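PDB 4IGV: kirola from Actinidia deliciosa, which is a ripening-related kiwifruit allergen of the Bet v 1-like superfamily whose biological role is not firmly established, though the fold suggests binding of small hydrophobic ligands. Local coordinates for residues V105-G109 with E110-V114. Residues are numbered along the deposited sequence; the frame is centred on the assembly and turned at random.
Sequences VDTKG and EHNSV
The tip of the beta hairpin between strands 96-107 and 112-122 is closed here, with Asp106 and Ser113 as its last securely bonded pair. Short segments of the two strands run antiparallel at 172°, their axes 4.7 Å apart. Asp106 N donates to Ser113 O at 2.9 Å, and Ser113 N returns a bond to Asp106 O at 3.1 Å, the two bonds that define an antiparallel hydrogen-bonded pair. Asp106 O thus takes the N-H of Ser113 and, more weakly, the CA-H of Asn112, whose CA lies 3.2 Å from it. The side chains of the pair lie together on one face: Ser113 OG, turned between its own backbone N and carbonyl carbon (chi1 66°), sits 3.5 Å from Asp106 CB. Its distance of 3.3 Å to Asp106 OD2 comes with a poor angle and is no hydrogen bond; OG is hydrogen-bonded to Gln10 NE2 on strand 4-12 instead, while Asp106 OD1 is hydrogen-bonded to Gln104 NE2. On the other face, Val105 CG2 and Val114 CG2 approach to 4.4 Å, and both valines touch Phe20 of helix 17-25. Nearer the turn, Thr107 CG2 lies 3.9 Å from Asn112 OD1, an oxygen held by Gly17 N. Beyond this the strands part, and a water weakly links Lys108 N with His111 O. Gly109 takes the chain round at a phi of 131°, where a CB would be jammed against the preceding carbonyl oxygen. The arrangement is that of a beta hairpin joining neighbouring strands of the antiparallel sheet that, in the Bet v 1 fold, curves around the long C-terminal helix.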
loop_
_atom_site.group_PDB
_atom_site.type_symbol
_atom_site.label_atom_id
_atom_site.label_comp_id
_atom_site.label_asym_id
_atom_site.label_seq_id
_atom_site.Cartn_x
_atom_site.Cartn_y
_atom_site.Cartn_z
ATOM N N VAL A 105 7.061 -5.965 -6.433
ATOM C CA VAL A 105 7.050 -7.420 -6.230
ATOM C C VAL A 105 8.140 -8.059 -7.081
ATOM O O VAL A 105 8.204 -7.848 -8.282
ATOM C CB VAL A 105 5.668 -8.028 -6.598
ATOM C CG1 VAL A 105 5.679 -9.550 -6.228
ATOM C CG2 VAL A 105 4.556 -7.269 -5.855
ATOM N N ASP A 106 9.020 -8.826 -6.447
ATOM C CA ASP A 106 10.015 -9.587 -7.148
ATOM C C ASP A 106 9.535 -10.995 -7.319
ATOM O O ASP A 106 9.275 -11.681 -6.320
ATOM C CB ASP A 106 11.280 -9.643 -6.339
ATOM C CG ASP A 106 12.024 -8.375 -6.346
ATOM O OD1 ASP A 106 11.947 -7.605 -7.341
ATOM O OD2 ASP A 106 12.762 -8.154 -5.344
ATOM N N THR A 107 9.403 -11.420 -8.566
ATOM C CA THR A 107 9.094 -12.785 -8.889
ATOM C C THR A 107 10.183 -13.201 -9.837
ATOM O O THR A 107 9.992 -13.122 -11.040
ATOM C CB THR A 107 7.737 -12.869 -9.608
ATOM O OG1 THR A 107 7.811 -12.204 -10.889
ATOM C CG2 THR A 107 6.669 -12.226 -8.792
ATOM N N LYS A 108 11.348 -13.572 -9.315
ATOM C CA LYS A 108 12.411 -14.054 -10.192
ATOM C C LYS A 108 12.045 -15.463 -10.660
ATOM O O LYS A 108 12.334 -15.865 -11.793
ATOM C CB LYS A 108 13.771 -14.014 -9.486
ATOM C CG LYS A 108 14.321 -12.589 -9.228
ATOM C CD LYS A 108 14.294 -11.701 -10.480
ATOM C CE LYS A 108 15.338 -10.577 -10.416
ATOM N NZ LYS A 108 15.253 -9.606 -11.558
ATOM N N GLY A 109 11.353 -16.189 -9.793
ATOM C CA GLY A 109 11.001 -17.574 -10.059
ATOM C C GLY A 109 11.397 -18.361 -8.831
ATOM O O GLY A 109 10.558 -18.997 -8.177
ATOM N N GLU A 110 12.683 -18.295 -8.505
ATOM C CA GLU A 110 13.177 -18.905 -7.285
ATOM C C GLU A 110 12.249 -18.567 -6.108
ATOM O O GLU A 110 11.541 -19.427 -5.546
ATOM C CB GLU A 110 14.599 -18.408 -7.016
ATOM C CG GLU A 110 15.272 -19.098 -5.838
ATOM C CD GLU A 110 16.701 -18.626 -5.605
ATOM O OE1 GLU A 110 16.998 -17.436 -5.852
ATOM O OE2 GLU A 110 17.519 -19.456 -5.168
ATOM N N HIS A 111 12.236 -17.285 -5.776
ATOM C CA HIS A 111 11.569 -16.809 -4.597
ATOM C C HIS A 111 10.589 -15.678 -4.985
ATOM O O HIS A 111 10.353 -15.343 -6.185
ATOM C CB HIS A 111 12.605 -16.324 -3.566
ATOM C CG HIS A 111 13.381 -17.427 -2.908
ATOM N ND1 HIS A 111 14.761 -17.427 -2.835
ATOM C CD2 HIS A 111 12.975 -18.567 -2.297
ATOM C CE1 HIS A 111 15.169 -18.520 -2.210
ATOM N NE2 HIS A 111 14.104 -19.226 -1.872
ATOM N N ASN A 112 9.975 -15.112 -3.965
ATOM C CA ASN A 112 9.018 -14.068 -4.180
ATOM C C ASN A 112 9.201 -13.124 -2.993
ATOM O O ASN A 112 9.309 -13.580 -1.835
ATOM C CB ASN A 112 7.574 -14.621 -4.139
ATOM C CG ASN A 112 7.276 -15.632 -5.229
ATOM O OD1 ASN A 112 6.906 -15.245 -6.337
ATOM N ND2 ASN A 112 7.489 -16.919 -4.945
ATOM N N SER A 113 9.249 -11.833 -3.266
ATOM C CA SER A 113 9.245 -10.865 -2.197
ATOM C C SER A 113 8.469 -9.627 -2.566
ATOM O O SER A 113 8.230 -9.347 -3.752
ATOM C CB SER A 113 10.640 -10.495 -1.789
ATOM O OG SER A 113 11.267 -9.826 -2.858
ATOM N N VAL A 114 8.081 -8.872 -1.553
ATOM C CA VAL A 114 7.369 -7.600 -1.699
ATOM C C VAL A 114 8.151 -6.528 -0.982
ATOM O O VAL A 114 8.514 -6.720 0.208
ATOM C CB VAL A 114 5.933 -7.745 -1.116
ATOM C CG1 VAL A 114 5.167 -6.405 -1.267
ATOM C CG2 VAL A 114 5.178 -8.907 -1.772
HETATM O O HOH W 1 12.344 -13.204 -6.126
#